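Substrate-binding protein (Synechococcus sp., PDB 6WPN) probably binds oligosaccharides or related sugars in the periplasm of a marine cyanobacterium, as the substrate-binding protein of a transport system. Local coordinates at residues Q212-F225 with A412-S425. Residues are numbered along the deposited sequence; the frame is centred on the assembly and turned at random.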
loop_
_atom_site.group_PDB
_atom_site.type_symbol
_atom_site.label_atom_id
_atom_site.label_comp_id
_atom_site.label_asym_id
_atom_site.label_seq_id
_atom_site.Cartn_x
_atom_site.Cartn_y
_atom_site.Cartn_z
ATOM N N GLN A 212 -12.618 -19.537 -4.115
ATOM C CA GLN A 212 -11.225 -19.156 -4.353
ATOM C C GLN A 212 -10.734 -19.607 -5.726
ATOM O O GLN A 212 -9.533 -19.794 -5.937
ATOM C CB GLN A 212 -10.316 -19.695 -3.247
ATOM C CG GLN A 212 -10.709 -19.192 -1.878
ATOM C CD GLN A 212 -10.484 -17.710 -1.733
ATOM O OE1 GLN A 212 -11.333 -16.891 -2.090
ATOM N NE2 GLN A 212 -9.334 -17.355 -1.211
ATOM N N ARG A 213 -11.650 -19.763 -6.673
ATOM C CA ARG A 213 -11.292 -20.141 -8.030
ATOM C C ARG A 213 -11.005 -18.889 -8.861
ATOM O O ARG A 213 -11.445 -17.783 -8.536
ATOM C CB ARG A 213 -12.429 -20.944 -8.666
ATOM C CG ARG A 213 -12.600 -22.370 -8.134
ATOM C CD ARG A 213 -11.340 -23.217 -8.236
ATOM N NE ARG A 213 -11.652 -24.645 -8.171
ATOM C CZ ARG A 213 -11.491 -25.408 -7.094
ATOM N NH1 ARG A 213 -11.013 -24.886 -5.972
ATOM N NH2 ARG A 213 -11.807 -26.699 -7.139
ATOM N N ALA A 214 -10.251 -19.077 -9.944
ATOM C CA ALA A 214 -9.900 -17.960 -10.815
ATOM C C ALA A 214 -11.153 -17.357 -11.440
ATOM O O ALA A 214 -11.965 -18.065 -12.040
ATOM C CB ALA A 214 -8.932 -18.417 -11.906
ATOM N N ALA A 215 -11.308 -16.041 -11.303
ATOM C CA ALA A 215 -12.465 -15.346 -11.855
ATOM C C ALA A 215 -12.100 -14.265 -12.866
ATOM O O ALA A 215 -12.994 -13.547 -13.329
ATOM C CB ALA A 215 -13.298 -14.733 -10.725
ATOM N N PHE A 216 -10.824 -14.134 -13.236
ATOM C CA PHE A 216 -10.382 -13.018 -14.063
ATOM C C PHE A 216 -10.363 -13.331 -15.553
ATOM O O PHE A 216 -10.027 -12.446 -16.347
ATOM C CB PHE A 216 -8.988 -12.548 -13.632
ATOM C CG PHE A 216 -7.966 -13.646 -13.583
ATOM C CD1 PHE A 216 -7.280 -14.023 -14.726
ATOM C CD2 PHE A 216 -7.680 -14.290 -12.393
ATOM C CE1 PHE A 216 -6.340 -15.033 -14.685
ATOM C CE2 PHE A 216 -6.737 -15.298 -12.344
ATOM C CZ PHE A 216 -6.066 -15.669 -13.493
ATOM N N ASN A 217 -10.682 -14.560 -15.961
ATOM C CA ASN A 217 -10.772 -14.885 -17.385
ATOM C C ASN A 217 -12.130 -14.407 -17.905
ATOM O O ASN A 217 -13.021 -15.180 -18.260
ATOM C CB ASN A 217 -10.561 -16.375 -17.614
ATOM C CG ASN A 217 -10.429 -16.725 -19.084
ATOM O OD1 ASN A 217 -10.278 -15.847 -19.935
ATOM N ND2 ASN A 217 -10.476 -18.014 -19.389
ATOM N N THR A 218 -12.265 -13.093 -17.958
ATOM C CA THR A 218 -13.501 -12.393 -18.274
ATOM C C THR A 218 -13.174 -11.316 -19.294
ATOM O O THR A 218 -12.005 -11.113 -19.639
ATOM C CB THR A 218 -14.108 -11.788 -16.992
ATOM O OG1 THR A 218 -13.127 -10.991 -16.314
ATOM C CG2 THR A 218 -14.608 -12.889 -16.060
ATOM N N PRO A 219 -14.182 -10.618 -19.831
ATOM C CA PRO A 219 -13.871 -9.475 -20.701
ATOM C C PRO A 219 -13.057 -8.410 -20.007
ATOM O O PRO A 219 -12.203 -7.784 -20.646
ATOM C CB PRO A 219 -15.257 -8.947 -21.091
ATOM C CG PRO A 219 -16.097 -9.334 -19.963
ATOM C CD PRO A 219 -15.635 -10.736 -19.653
ATOM N N ALA A 220 -13.292 -8.192 -18.710
ATOM C CA ALA A 220 -12.516 -7.204 -17.970
ATOM C C ALA A 220 -11.064 -7.640 -17.827
ATOM O O ALA A 220 -10.144 -6.842 -18.038
ATOM C CB ALA A 220 -13.146 -6.966 -16.598
ATOM N N GLY A 221 -10.841 -8.906 -17.467
ATOM C CA GLY A 221 -9.480 -9.388 -17.287
ATOM C C GLY A 221 -8.685 -9.427 -18.579
ATOM O O GLY A 221 -7.516 -9.029 -18.610
ATOM N N ARG A 222 -9.301 -9.907 -19.662
ATOM C CA ARG A 222 -8.611 -9.911 -20.947
ATOM C C ARG A 222 -8.312 -8.491 -21.406
ATOM O O ARG A 222 -7.239 -8.217 -21.957
ATOM C CB ARG A 222 -9.452 -10.647 -21.989
ATOM C CG ARG A 222 -9.684 -12.113 -21.669
ATOM C CD ARG A 222 -10.350 -12.837 -22.825
ATOM N NE ARG A 222 -11.764 -12.498 -22.959
ATOM C CZ ARG A 222 -12.748 -13.106 -22.300
ATOM N NH1 ARG A 222 -12.477 -14.085 -21.448
ATOM N NH2 ARG A 222 -14.006 -12.730 -22.491
ATOM N N LYS A 223 -9.245 -7.570 -21.169
ATOM C CA LYS A 223 -9.012 -6.172 -21.505
ATOM C C LYS A 223 -7.867 -5.601 -20.677
ATOM O O LYS A 223 -7.035 -4.844 -21.191
ATOM C CB LYS A 223 -10.306 -5.381 -21.310
ATOM C CG LYS A 223 -10.240 -3.903 -21.634
ATOM C CD LYS A 223 -11.619 -3.276 -21.449
ATOM C CE LYS A 223 -11.569 -1.759 -21.432
ATOM N NZ LYS A 223 -12.929 -1.175 -21.220
ATOM N N ALA A 224 -7.798 -5.973 -19.397
ATOM C CA ALA A 224 -6.731 -5.482 -18.531
ATOM C C ALA A 224 -5.377 -6.054 -18.933
ATOM O O ALA A 224 -4.367 -5.340 -18.908
ATOM C CB ALA A 224 -7.044 -5.818 -17.074
ATOM N N PHE A 225 -5.325 -7.348 -19.263
ATOM C CA PHE A 225 -4.080 -7.944 -19.743
ATOM C C PHE A 225 -3.607 -7.276 -21.027
ATOM O O PHE A 225 -2.422 -6.956 -21.177
ATOM C CB PHE A 225 -4.256 -9.449 -19.970
ATOM C CG PHE A 225 -3.831 -10.300 -18.803
ATOM C CD1 PHE A 225 -4.649 -10.451 -17.696
ATOM C CD2 PHE A 225 -2.606 -10.947 -18.817
ATOM C CE1 PHE A 225 -4.252 -11.240 -16.624
ATOM C CE2 PHE A 225 -2.203 -11.728 -17.749
ATOM C CZ PHE A 225 -3.028 -11.874 -16.653
ATOM N N ALA A 412 -1.553 -15.434 -21.945
ATOM C CA ALA A 412 -1.183 -15.185 -20.554
ATOM C C ALA A 412 -2.372 -15.384 -19.622
ATOM O O ALA A 412 -2.239 -15.985 -18.550
ATOM C CB ALA A 412 -0.613 -13.772 -20.407
ATOM N N VAL A 413 -3.543 -14.881 -20.023
ATOM C CA VAL A 413 -4.754 -15.030 -19.219
ATOM C C VAL A 413 -5.047 -16.500 -18.968
ATOM O O VAL A 413 -5.319 -16.913 -17.835
ATOM C CB VAL A 413 -5.941 -14.337 -19.910
ATOM C CG1 VAL A 413 -7.213 -14.540 -19.108
ATOM C CG2 VAL A 413 -5.646 -12.860 -20.099
ATOM N N LEU A 414 -5.009 -17.309 -20.026
ATOM C CA LEU A 414 -5.319 -18.725 -19.871
ATOM C C LEU A 414 -4.297 -19.416 -18.981
ATOM O O LEU A 414 -4.664 -20.200 -18.097
ATOM C CB LEU A 414 -5.381 -19.406 -21.237
ATOM C CG LEU A 414 -5.902 -20.832 -21.112
ATOM C CD1 LEU A 414 -7.385 -20.808 -20.751
ATOM C CD2 LEU A 414 -5.639 -21.649 -22.370
ATOM N N GLU A 415 -3.010 -19.130 -19.189
ATOM C CA GLU A 415 -1.978 -19.745 -18.363
ATOM C C GLU A 415 -2.133 -19.339 -16.906
ATOM O O GLU A 415 -2.022 -20.177 -16.005
ATOM C CB GLU A 415 -0.588 -19.359 -18.873
ATOM C CG GLU A 415 -0.238 -19.892 -20.258
ATOM C CD GLU A 415 0.117 -21.364 -20.256
ATOM O OE1 GLU A 415 0.252 -21.944 -19.158
ATOM O OE2 GLU A 415 0.256 -21.943 -21.357
ATOM N N ALA A 416 -2.412 -18.059 -16.654
ATOM C CA ALA A 416 -2.632 -17.614 -15.281
ATOM C C ALA A 416 -3.857 -18.284 -14.672
ATOM O O ALA A 416 -3.818 -18.744 -13.524
ATOM C CB ALA A 416 -2.768 -16.093 -15.236
ATOM N N GLU A 417 -4.954 -18.352 -15.426
ATOM C CA GLU A 417 -6.169 -18.980 -14.917
ATOM C C GLU A 417 -5.923 -20.443 -14.563
ATOM O O GLU A 417 -6.341 -20.916 -13.501
ATOM C CB GLU A 417 -7.293 -18.854 -15.946
ATOM C CG GLU A 417 -8.555 -19.610 -15.578
ATOM C CD GLU A 417 -9.512 -19.753 -16.748
ATOM O OE1 GLU A 417 -9.060 -20.124 -17.856
ATOM O OE2 GLU A 417 -10.718 -19.487 -16.558
ATOM N N GLN A 418 -5.245 -21.174 -15.447
ATOM C CA GLN A 418 -5.024 -22.598 -15.218
ATOM C C GLN A 418 -4.032 -22.840 -14.087
ATOM O O GLN A 418 -4.204 -23.772 -13.295
ATOM C CB GLN A 418 -4.546 -23.254 -16.511
ATOM C CG GLN A 418 -5.610 -23.281 -17.594
ATOM C CD GLN A 418 -5.050 -23.634 -18.957
ATOM O OE1 GLN A 418 -3.835 -23.667 -19.152
ATOM N NE2 GLN A 418 -5.937 -23.909 -19.908
ATOM N N GLN A 419 -2.993 -22.006 -13.988
ATOM C CA GLN A 419 -2.033 -22.152 -12.897
ATOM C C GLN A 419 -2.666 -21.840 -11.546
ATOM O O GLN A 419 -2.408 -22.542 -10.562
ATOM C CB GLN A 419 -0.812 -21.271 -13.144
ATOM C CG GLN A 419 0.069 -21.774 -14.269
ATOM C CD GLN A 419 1.394 -21.047 -14.339
ATOM O OE1 GLN A 419 1.682 -20.182 -13.511
ATOM N NE2 GLN A 419 2.213 -21.397 -15.328
ATOM N N TRP A 420 -3.482 -20.784 -11.467
ATOM C CA TRP A 420 -4.139 -20.479 -10.200
ATOM C C TRP A 420 -5.107 -21.588 -9.799
ATOM O O TRP A 420 -5.182 -21.957 -8.623
ATOM C CB TRP A 420 -4.874 -19.140 -10.270
ATOM C CG TRP A 420 -5.748 -18.940 -9.066
ATOM C CD1 TRP A 420 -7.101 -19.107 -8.996
ATOM C CD2 TRP A 420 -5.318 -18.589 -7.744
ATOM N NE1 TRP A 420 -7.542 -18.863 -7.717
ATOM C CE2 TRP A 420 -6.467 -18.542 -6.930
ATOM C CE3 TRP A 420 -4.072 -18.298 -7.172
ATOM C CZ2 TRP A 420 -6.410 -18.213 -5.575
ATOM C CZ3 TRP A 420 -4.016 -17.973 -5.827
ATOM C CH2 TRP A 420 -5.178 -17.933 -5.043
ATOM N N ASN A 421 -5.867 -22.121 -10.758
ATOM C CA ASN A 421 -6.813 -23.182 -10.431
ATOM C C ASN A 421 -6.095 -24.462 -10.027
ATOM O O ASN A 421 -6.633 -25.254 -9.245
ATOM C CB ASN A 421 -7.755 -23.431 -11.609
ATOM C CG ASN A 421 -8.776 -22.320 -11.785
ATOM O OD1 ASN A 421 -9.089 -21.597 -10.841
ATOM N ND2 ASN A 421 -9.294 -22.174 -12.998
ATOM N N ARG A 422 -4.888 -24.684 -10.554
ATOM C CA ARG A 422 -4.028 -25.748 -10.047
ATOM C C ARG A 422 -3.747 -25.557 -8.561
ATOM O O ARG A 422 -3.903 -26.485 -7.759
ATOM C CB ARG A 422 -2.714 -25.754 -10.828
ATOM C CG ARG A 422 -2.734 -26.441 -12.179
ATOM C CD ARG A 422 -1.491 -26.038 -12.969
ATOM N NE ARG A 422 -0.270 -26.119 -12.169
ATOM C CZ ARG A 422 0.917 -25.665 -12.564
ATOM N NH1 ARG A 422 1.051 -25.091 -13.752
ATOM N NH2 ARG A 422 1.972 -25.776 -11.767
ATOM N N TYR A 423 -3.330 -24.347 -8.183
ATOM C CA TYR A 423 -3.029 -24.042 -6.787
ATOM C C TYR A 423 -4.290 -24.076 -5.927
ATOM O O TYR A 423 -4.273 -24.608 -4.811
ATOM C CB TYR A 423 -2.339 -22.675 -6.717
ATOM C CG TYR A 423 -2.018 -22.132 -5.338
ATOM C CD1 TYR A 423 -2.867 -21.231 -4.706
ATOM C CD2 TYR A 423 -0.845 -22.493 -4.683
ATOM C CE1 TYR A 423 -2.566 -20.720 -3.451
ATOM C CE2 TYR A 423 -0.536 -21.987 -3.431
ATOM C CZ TYR A 423 -1.399 -21.101 -2.820
ATOM O OH TYR A 423 -1.093 -20.597 -1.576
ATOM N N ALA A 424 -5.396 -23.528 -6.440
ATOM C CA ALA A 424 -6.604 -23.379 -5.635
ATOM C C ALA A 424 -7.320 -24.703 -5.399
ATOM O O ALA A 424 -7.983 -24.867 -4.370
ATOM C CB ALA A 424 -7.555 -22.383 -6.299
ATOM N N SER A 425 -7.212 -25.652 -6.329
ATOM C CA SER A 425 -7.828 -26.952 -6.095
ATOM C C SER A 425 -7.070 -27.746 -5.042
ATOM O O SER A 425 -7.665 -28.573 -4.344
ATOM C CB SER A 425 -7.913 -27.748 -7.399
ATOM O OG SER A 425 -8.698 -27.071 -8.365
#
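Trp420 and Asn421, neighbours on one helix, hold with their side chains the backbone of the loop 212-217, which runs against helix 409-427 toward the start of helix 219-233, in a periplasmic-binding-protein fold. The indole NE1 donates to Gln212 O at 2.8 Å, a bent bond (137°) with the carbonyl oxygen lying somewhat out of the ring plane. Asn421 OD1 accepts Ala214 N almost straight (169°) and in the plane of its amide carbonyl. A leucine in place of Trp420 would probably leave Gln212 O without this donor and open a gap beside Ala214 CB, which now packs against the indole CD1 at 3.5 Å. This is a worked case of a loop held to a helix through its main chain, with apolar side chains filling in beside the bonds. Phe216, its CG between backbone N and carbonyl carbon (chi1 53°), brings CZ to within 3.8 Å of Ala416 CB. At the far end, Val413 CG2 sits over one face of Phe225, 3.7 Å from the ring centroid, while Phe200 also meets that ring. Arg213 lays its guanidinium beneath Ser425 OG, yet its NH1 is bonded to Trp428 O near the C-terminus. Just before helix 219-233, Asn217 ND2 reaches both Glu417 carboxylate oxygens weakly, with amide and carboxylate planes nearly perpendicular, and Asn217 OD1 accepts Arg222 NH1 at 3.2 Å.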